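Local atomic coordinates of protein-glutamine gamma-glutamyltransferase (Pseudomonas aeruginosa PAO1, PDB entry 6G49), a protein that shows transglutaminase activity in vitro through its periplasmic domain, joining protein glutamine and lysine side chains, and is critical for the viability of the bacterium. Residues Ala53-Arg58 with Tyr278-Gln283; Pro115-Trp120 with Pro147-Leu152; Ala127-Thr132 with Tyr154-Trp159. One frame throughout, in Å; residues are numbered along the deposited sequence. Where two conformers were deposited one is given.

Contact 1: Ala53-Arg58 with Tyr278-Gln283; sequences AELAFR and YLLVHQ
A classic beta bulge joins strand 55-58 to strand 278-282, antiparallel neighbours within Ala53-Arg58 and Tyr278-Gln283 that come from the N-terminal and the transglutaminase-like parts of the periplasmic domain. Ala56 and Phe57 both face Val281, whose carbonyl O accepts from Ala56 N at 2.8 Å and from Phe57 N at 3.1 Å, each donor lying in the carbonyl plane. Val281 N returns a bond to Phe57 O, and beyond the bulge Gln283 N donates to Glu54 O at 2.8 Å. The extra residue shifts the register by one between Leu55 and Phe57. Phe57 holds CG between its backbone N and carbonyl carbon (chi1 62°), which brings the ring alongside Val281; the valine CB sits over one ring face, 3.8 Å from its centroid, with CG1 and CG2 spread over the far half. Phe122 and Trp73 also meet this ring. Among Leu55, Leu280 and His282, Leu55 CD1 does the touching: it lies over one face of the imidazole and 3.8 Å from Leu280 CD2, while His282 ND1 is hydrogen-bonded to Glu271. Arg58 and Tyr278 run side by side, Arg58 CD packing 3.4 Å from Tyr278 CE1, with the guanidinium turned 74° from the phenol ring and Tyr278 OH at its edge. A water receives a bond from Gln283 NE2 and donates to Leu55 O, linking the two segments just before the bulge, while Gln283 OE1 bonds to Tyr267. The slip is a local irregularity in a six-stranded antiparallel sheet, where strand 55-61 lies between 107-113 and 278-282.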
# COMPACT_ATOMS: atom_id res chain seq x y z
N ALA A 53 -2.40 -13.36 -14.65
CA ALA A 53 -3.36 -14.18 -13.91
C ALA A 53 -2.68 -15.29 -13.13
O ALA A 53 -3.35 -16.29 -12.72
CB ALA A 53 -4.43 -14.72 -14.85
N GLU A 54 -1.37 -15.21 -12.87
CA GLU A 54 -0.76 -16.17 -12.06
C GLU A 54 -1.28 -16.04 -10.64
O GLU A 54 -1.57 -14.97 -10.14
CB GLU A 54 0.76 -16.05 -12.13
CG GLU A 54 1.22 -16.43 -13.53
CD GLU A 54 2.69 -16.66 -13.65
OE1 GLU A 54 3.06 -17.73 -14.16
OE2 GLU A 54 3.42 -15.80 -13.22
N LEU A 55 -1.31 -17.18 -9.96
CA LEU A 55 -1.75 -17.18 -8.56
C LEU A 55 -0.66 -16.66 -7.63
O LEU A 55 0.49 -17.11 -7.68
CB LEU A 55 -2.07 -18.61 -8.14
CG LEU A 55 -2.73 -18.79 -6.77
CD1 LEU A 55 -4.07 -18.08 -6.72
CD2 LEU A 55 -2.93 -20.29 -6.56
N ALA A 56 -1.04 -15.79 -6.67
CA ALA A 56 -0.13 -15.34 -5.68
C ALA A 56 -0.26 -16.10 -4.35
O ALA A 56 0.75 -16.55 -3.80
CB ALA A 56 -0.32 -13.84 -5.48
N PHE A 57 -1.49 -16.24 -3.85
CA PHE A 57 -1.73 -16.95 -2.57
C PHE A 57 -3.22 -17.28 -2.49
O PHE A 57 -4.01 -16.79 -3.28
CB PHE A 57 -1.20 -16.21 -1.34
CG PHE A 57 -1.79 -14.85 -1.06
CD1 PHE A 57 -1.37 -13.74 -1.77
CD2 PHE A 57 -2.80 -14.72 -0.12
CE1 PHE A 57 -1.90 -12.48 -1.46
CE2 PHE A 57 -3.34 -13.46 0.16
CZ PHE A 57 -2.87 -12.36 -0.51
N ARG A 58 -3.54 -18.11 -1.50
CA ARG A 58 -4.89 -18.52 -1.19
C ARG A 58 -5.06 -18.31 0.31
O ARG A 58 -4.11 -18.38 1.05
CB ARG A 58 -5.16 -19.96 -1.61
CG ARG A 58 -5.22 -20.09 -3.12
CD ARG A 58 -5.35 -21.52 -3.57
NE ARG A 58 -4.10 -22.22 -3.43
CZ ARG A 58 -3.99 -23.54 -3.45
NH1 ARG A 58 -5.07 -24.29 -3.60
NH2 ARG A 58 -2.81 -24.10 -3.32
N TYR A 278 -12.37 -20.93 0.10
CA TYR A 278 -11.16 -20.12 0.24
C TYR A 278 -11.20 -19.00 -0.79
O TYR A 278 -11.93 -19.02 -1.79
CB TYR A 278 -9.91 -20.97 0.11
CG TYR A 278 -9.67 -21.68 -1.19
CD1 TYR A 278 -9.00 -21.10 -2.26
CD2 TYR A 278 -9.97 -23.04 -1.31
CE1 TYR A 278 -8.75 -21.79 -3.43
CE2 TYR A 278 -9.71 -23.74 -2.47
CZ TYR A 278 -9.07 -23.13 -3.52
OH TYR A 278 -8.82 -23.80 -4.69
N LEU A 279 -10.35 -17.99 -0.53
CA LEU A 279 -10.11 -16.89 -1.45
C LEU A 279 -8.80 -17.14 -2.21
O LEU A 279 -7.79 -17.53 -1.62
CB LEU A 279 -9.94 -15.57 -0.68
CG LEU A 279 -11.18 -14.85 -0.18
CD1 LEU A 279 -10.76 -13.48 0.35
CD2 LEU A 279 -12.25 -14.66 -1.23
N LEU A 280 -8.85 -16.95 -3.52
CA LEU A 280 -7.66 -16.87 -4.35
C LEU A 280 -7.30 -15.38 -4.50
O LEU A 280 -8.17 -14.54 -4.73
CB LEU A 280 -7.92 -17.47 -5.72
CG LEU A 280 -8.25 -18.96 -5.66
CD1 LEU A 280 -9.74 -19.12 -5.76
CD2 LEU A 280 -7.53 -19.72 -6.74
N VAL A 281 -6.01 -15.14 -4.52
CA VAL A 281 -5.47 -13.80 -4.82
C VAL A 281 -4.47 -14.00 -5.95
O VAL A 281 -3.43 -14.67 -5.75
CB VAL A 281 -4.88 -13.14 -3.57
CG1 VAL A 281 -4.39 -11.75 -3.94
CG2 VAL A 281 -5.90 -13.05 -2.46
N HIS A 282 -4.80 -13.45 -7.11
CA HIS A 282 -3.90 -13.55 -8.28
C HIS A 282 -3.04 -12.30 -8.40
O HIS A 282 -3.32 -11.27 -7.79
CB HIS A 282 -4.75 -13.77 -9.53
CG HIS A 282 -5.50 -15.06 -9.53
ND1 HIS A 282 -6.78 -15.14 -9.00
CD2 HIS A 282 -5.17 -16.26 -10.06
CE1 HIS A 282 -7.22 -16.39 -9.21
NE2 HIS A 282 -6.27 -17.11 -9.84
N GLN A 283 -2.07 -12.37 -9.32
CA GLN A 283 -1.17 -11.23 -9.52
C GLN A 283 -1.97 -10.02 -9.98
O GLN A 283 -1.56 -8.85 -9.67
CB GLN A 283 -0.02 -11.58 -10.48
CG GLN A 283 0.95 -12.60 -9.96
CD GLN A 283 1.59 -12.30 -8.63
OE1 GLN A 283 1.59 -11.12 -8.21
NE2 GLN A 283 2.22 -13.31 -8.04
O HOH W 1 2.65 -15.90 -9.01

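Contact 2: Pro115-Trp120 with Pro147-Leu152; sequences PSSQPW and PVEQRL. With PO4 (phosphate ion), chain F; PO4 (phosphate ion), chain G.
Glu149 reaches back across the contact to Ser117. Its CB lies 4.0 Å from O2 of the chain F phosphate; CG stands anti to the carbonyl carbon (chi1 -57°), and a bend at chi2 turns the chain toward the serine. CD comes 3.5 Å from Ser117 OG. At the tip OE1 accepts a hydrogen bond from Ser117 OG at 2.8 Å, met on the syn side and somewhat out of the carboxylate plane, while OE2 lies 3.5 Å from Ser117 CA. Beside this side-chain link the backbones close a tight loop: Val148 O accepts from both Ser116 N and Ser117 N, each at 2.9 Å, the two donors approaching from opposite faces of its carbonyl plane. Val148 N donates to Gln118 O from above that carbonyl's plane. Ser116 OG accepts the N-H of Gln118, forming an ST turn. Pro115 lays CB and CG along the backbone of Glu149 and Gln150, and Pro147 CB packs 3.7 Å from Ser117 C. Two phosphate ions, probably from the crystallisation liquor, border the second segment: Glu149 N donates to O2 of the chain F ion, and Arg151 NE donates to O3 of the chain G ion at 2.6 Å. The two loops lie at the surface, Pro115-Trp120 linking strands 107-113 and 120-124 and Pro147-Leu152 linking 142-144 and 152-158, with Val148 packed on Leu121 of strand 120-124 and Pro119 on Gln143 of strand 142-144.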
# COMPACT_ATOMS: atom_id res chain seq x y z
N PRO A 115 5.43 -19.56 -4.45
CA PRO A 115 6.76 -18.96 -4.44
C PRO A 115 6.74 -17.54 -5.04
O PRO A 115 6.10 -17.32 -6.07
CB PRO A 115 7.57 -19.89 -5.36
CG PRO A 115 6.85 -21.19 -5.26
CD PRO A 115 5.39 -20.84 -5.17
N SER A 116 7.36 -16.62 -4.29
CA SER A 116 7.49 -15.20 -4.69
C SER A 116 8.93 -14.81 -5.07
O SER A 116 9.14 -13.75 -5.66
CB SER A 116 7.01 -14.31 -3.59
OG SER A 116 7.85 -14.46 -2.48
N SER A 117 9.90 -15.62 -4.65
CA SER A 117 11.31 -15.29 -4.67
C SER A 117 11.59 -13.97 -3.94
O SER A 117 12.57 -13.29 -4.24
CB SER A 117 11.83 -15.26 -6.10
OG SER A 117 11.76 -16.54 -6.67
N GLN A 118 10.76 -13.62 -2.95
CA GLN A 118 10.93 -12.47 -2.13
C GLN A 118 10.67 -12.83 -0.67
O GLN A 118 9.95 -13.79 -0.36
CB GLN A 118 10.05 -11.28 -2.56
CG GLN A 118 10.27 -10.79 -3.98
CD GLN A 118 11.58 -10.06 -4.14
OE1 GLN A 118 12.36 -9.89 -3.20
NE2 GLN A 118 11.77 -9.53 -5.34
N PRO A 119 11.25 -12.12 0.30
CA PRO A 119 11.10 -12.47 1.71
C PRO A 119 9.96 -11.82 2.50
O PRO A 119 10.19 -11.39 3.60
CB PRO A 119 12.45 -11.99 2.26
CG PRO A 119 12.76 -10.72 1.52
CD PRO A 119 12.21 -10.99 0.13
N TRP A 120 8.80 -11.59 1.87
CA TRP A 120 7.66 -10.90 2.45
C TRP A 120 6.50 -11.88 2.55
O TRP A 120 6.22 -12.56 1.53
CB TRP A 120 7.25 -9.68 1.60
CG TRP A 120 8.47 -8.87 1.26
CD1 TRP A 120 9.44 -8.47 2.13
CD2 TRP A 120 8.86 -8.37 -0.03
NE1 TRP A 120 10.42 -7.78 1.46
CE2 TRP A 120 10.10 -7.71 0.13
CE3 TRP A 120 8.30 -8.41 -1.32
CZ2 TRP A 120 10.79 -7.12 -0.93
CZ3 TRP A 120 9.00 -7.87 -2.38
CH2 TRP A 120 10.23 -7.22 -2.19
N PRO A 147 13.97 -15.71 1.16
CA PRO A 147 12.88 -15.54 0.21
C PRO A 147 12.02 -16.79 0.12
O PRO A 147 12.51 -17.91 0.29
CB PRO A 147 13.56 -15.32 -1.14
CG PRO A 147 14.97 -14.96 -0.81
CD PRO A 147 15.30 -15.62 0.52
N VAL A 148 10.75 -16.60 -0.24
CA VAL A 148 9.83 -17.74 -0.36
C VAL A 148 10.01 -18.37 -1.74
O VAL A 148 9.56 -17.82 -2.76
CB VAL A 148 8.37 -17.30 -0.11
CG1 VAL A 148 7.45 -18.51 -0.20
CG2 VAL A 148 8.24 -16.66 1.24
N GLU A 149 10.71 -19.53 -1.77
CA GLU A 149 11.03 -20.21 -3.01
C GLU A 149 10.25 -21.52 -3.18
O GLU A 149 10.30 -22.11 -4.25
CB GLU A 149 12.52 -20.53 -3.09
CG GLU A 149 13.41 -19.29 -2.95
CD GLU A 149 13.39 -18.37 -4.15
OE1 GLU A 149 12.66 -18.67 -5.13
OE2 GLU A 149 14.09 -17.31 -4.08
N GLN A 150 9.47 -21.90 -2.15
CA GLN A 150 8.58 -23.02 -2.27
C GLN A 150 7.21 -22.59 -1.71
O GLN A 150 7.15 -21.70 -0.89
CB GLN A 150 9.13 -24.18 -1.47
CG GLN A 150 10.27 -24.89 -2.18
CD GLN A 150 10.91 -25.81 -1.18
OE1 GLN A 150 10.26 -26.71 -0.64
NE2 GLN A 150 12.16 -25.53 -0.87
N ARG A 151 6.18 -23.34 -2.06
CA ARG A 151 4.87 -23.10 -1.41
C ARG A 151 5.05 -23.10 0.10
O ARG A 151 5.77 -23.91 0.68
CB ARG A 151 3.84 -24.14 -1.85
CG ARG A 151 3.42 -24.04 -3.30
CD ARG A 151 2.64 -25.30 -3.70
NE ARG A 151 2.90 -25.69 -5.07
CZ ARG A 151 3.84 -26.56 -5.42
NH1 ARG A 151 4.43 -27.34 -4.52
NH2 ARG A 151 4.17 -26.64 -6.69
N LEU A 152 4.30 -22.21 0.79
CA LEU A 152 4.42 -22.01 2.17
C LEU A 152 3.04 -21.84 2.81
O LEU A 152 2.28 -20.94 2.45
CB LEU A 152 5.27 -20.76 2.45
CG LEU A 152 5.46 -20.42 3.92
CD1 LEU A 152 6.30 -21.49 4.62
CD2 LEU A 152 6.12 -19.05 4.07
P PO4 F . 12.44 -21.71 1.37
O1 PO4 F . 13.68 -20.83 1.53
O2 PO4 F . 11.29 -21.02 0.65
O3 PO4 F . 12.71 -22.88 0.44
O4 PO4 F . 12.15 -22.20 2.79
P PO4 G . -0.43 -25.20 -6.66
O1 PO4 G . -1.25 -23.96 -6.45
O2 PO4 G . -0.79 -25.73 -8.05
O3 PO4 G . 1.08 -24.90 -6.68
O4 PO4 G . -0.87 -26.23 -5.61

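Contact 3: Ala127-Thr132 with Tyr154-Trp159; sequences AQTDQT and YRVSSW
Ala127-Thr129 pairs antiparallel with Tyr154-Ser158, the segment axes 4.6 Å apart at closest, and Gln128 and Ser157 form the hydrogen-bonded pair: Gln128 N gives to Ser157 O at 2.8 Å and Ser157 N to Gln128 O. Just past the strand, Asp130 N donates to Arg155 O at 3.2 Å. A chi1 of 68° folds the carboxylate back over its own backbone, and OD1 accepts Arg155 N at 3.0 Å from above the carboxylate plane. Asp130 OD2 touches Arg155 CG, but the charged guanidinium leads away, its NE 4.8 Å from OD2. Thr129 OG1 accepts Gln131 N, an ST turn that bends the chain and carries Gln131 CG to within 3.5 Å of Tyr154 CB. Tyr154 OH is bonded to Phe122 O. At the other end, Gln128 CG rests 3.7 Å from Trp159 CZ3, and on the opposite face of the sheet Ala127 CB packs against Val156 CG1. The aspartate thus extends the ladder where the strand stops: its OD1 serves as a side-chain acceptor for the Arg155 N-H, a link to the backbone rather than a salt bridge, since the charged ends of Asp130 and Arg155 are not in contact.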
# COMPACT_ATOMS: atom_id res chain seq x y z
N ALA A 127 -0.24 -7.63 11.41
CA ALA A 127 -0.21 -9.08 11.42
C ALA A 127 0.80 -9.63 12.42
O ALA A 127 1.89 -9.10 12.66
CB ALA A 127 0.13 -9.63 10.06
N GLN A 128 0.43 -10.83 12.93
CA GLN A 128 1.31 -11.76 13.64
C GLN A 128 1.16 -13.15 13.01
O GLN A 128 0.06 -13.47 12.53
CB GLN A 128 0.91 -11.85 15.13
CG GLN A 128 0.86 -10.50 15.81
CD GLN A 128 2.22 -10.00 16.19
OE1 GLN A 128 2.58 -10.12 17.36
NE2 GLN A 128 2.95 -9.39 15.24
N THR A 129 2.24 -13.95 12.94
CA THR A 129 2.15 -15.26 12.31
C THR A 129 2.77 -16.27 13.27
O THR A 129 3.42 -15.91 14.26
CB THR A 129 2.87 -15.38 10.95
OG1 THR A 129 4.27 -15.55 11.16
CG2 THR A 129 2.59 -14.17 10.07
N ASP A 130 2.59 -17.54 12.92
CA ASP A 130 3.23 -18.64 13.63
C ASP A 130 4.59 -19.02 13.04
O ASP A 130 5.14 -20.10 13.36
CB ASP A 130 2.30 -19.86 13.59
CG ASP A 130 2.12 -20.49 12.21
OD1 ASP A 130 2.31 -19.82 11.15
OD2 ASP A 130 1.77 -21.68 12.16
N GLN A 131 5.14 -18.22 12.13
CA GLN A 131 6.39 -18.50 11.47
C GLN A 131 7.52 -17.92 12.31
O GLN A 131 7.61 -16.69 12.45
CB GLN A 131 6.39 -17.96 10.04
CG GLN A 131 5.31 -18.55 9.16
CD GLN A 131 5.39 -20.04 9.04
OE1 GLN A 131 4.53 -20.77 9.59
NE2 GLN A 131 6.40 -20.51 8.32
N THR A 132 8.43 -18.78 12.83
CA THR A 132 9.47 -18.31 13.78
C THR A 132 10.63 -17.66 13.01
O THR A 132 11.45 -16.95 13.61
CB THR A 132 9.91 -19.45 14.72
OG1 THR A 132 10.55 -20.42 13.92
CG2 THR A 132 8.75 -20.11 15.42
N TYR A 154 1.05 -20.81 6.29
CA TYR A 154 1.26 -20.12 7.53
C TYR A 154 -0.05 -19.63 8.09
O TYR A 154 -1.04 -19.48 7.37
CB TYR A 154 2.28 -18.97 7.41
CG TYR A 154 1.96 -17.88 6.42
CD1 TYR A 154 2.36 -17.99 5.12
CD2 TYR A 154 1.39 -16.67 6.83
CE1 TYR A 154 2.07 -17.00 4.20
CE2 TYR A 154 1.14 -15.65 5.92
CZ TYR A 154 1.52 -15.79 4.60
OH TYR A 154 1.28 -14.83 3.64
N ARG A 155 -0.06 -19.46 9.41
CA ARG A 155 -1.22 -19.04 10.17
C ARG A 155 -1.03 -17.62 10.62
O ARG A 155 0.05 -17.25 11.02
CB ARG A 155 -1.44 -19.99 11.35
CG ARG A 155 -1.39 -21.46 10.94
CD ARG A 155 -1.82 -22.37 12.07
NE ARG A 155 -3.03 -21.86 12.69
CZ ARG A 155 -4.24 -22.33 12.46
NH1 ARG A 155 -4.43 -23.35 11.63
NH2 ARG A 155 -5.28 -21.78 13.06
N VAL A 156 -2.09 -16.84 10.56
CA VAL A 156 -2.04 -15.39 10.84
C VAL A 156 -3.16 -15.00 11.81
O VAL A 156 -4.28 -15.47 11.66
CB VAL A 156 -2.18 -14.58 9.54
CG1 VAL A 156 -1.98 -13.09 9.80
CG2 VAL A 156 -1.23 -15.10 8.45
N SER A 157 -2.84 -13.99 12.64
CA SER A 157 -3.77 -13.17 13.35
C SER A 157 -3.49 -11.70 12.98
O SER A 157 -2.34 -11.29 13.09
CB SER A 157 -3.63 -13.33 14.86
OG SER A 157 -4.12 -14.60 15.27
N SER A 158 -4.53 -10.98 12.61
CA SER A 158 -4.39 -9.53 12.28
C SER A 158 -5.35 -8.71 13.15
O SER A 158 -6.50 -9.09 13.35
CB SER A 158 -4.70 -9.34 10.83
OG SER A 158 -3.69 -9.91 10.00
N TRP A 159 -4.91 -7.49 13.46
CA TRP A 159 -5.69 -6.47 14.15
C TRP A 159 -5.78 -5.23 13.28
O TRP A 159 -4.90 -4.36 13.35
CB TRP A 159 -4.98 -6.12 15.46
CG TRP A 159 -5.14 -7.16 16.52
CD1 TRP A 159 -6.07 -7.17 17.53
CD2 TRP A 159 -4.37 -8.37 16.67
NE1 TRP A 159 -5.95 -8.31 18.27
CE2 TRP A 159 -4.89 -9.05 17.80
CE3 TRP A 159 -3.25 -8.92 16.02
CZ2 TRP A 159 -4.36 -10.26 18.24
CZ3 TRP A 159 -2.74 -10.13 16.46
CH2 TRP A 159 -3.30 -10.80 17.54

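How the contacts relate
Contacts 1 and 3 lie in one six-stranded antiparallel sheet, their centres about 19 Å apart: strand 107-113 separates 55-61 from 152-158; contact 1 pairs 55-61 with 278-282, and contact 3 pairs 152-158 with the outermost strand 127-129. Contact 2 joins loops that follow 107-113 and precede 152-158; its segments alternate with those of contact 3, which it touches where Leu152 packs on the side chain of Gln131. Both are nested within the chain closed by contact 1. Contact 1 alone approaches the catalytic residues inferred by similarity, the side chain of Val281 being about 9 Å from that of His287 and that of Gln283 about 11 Å from that of Cys243.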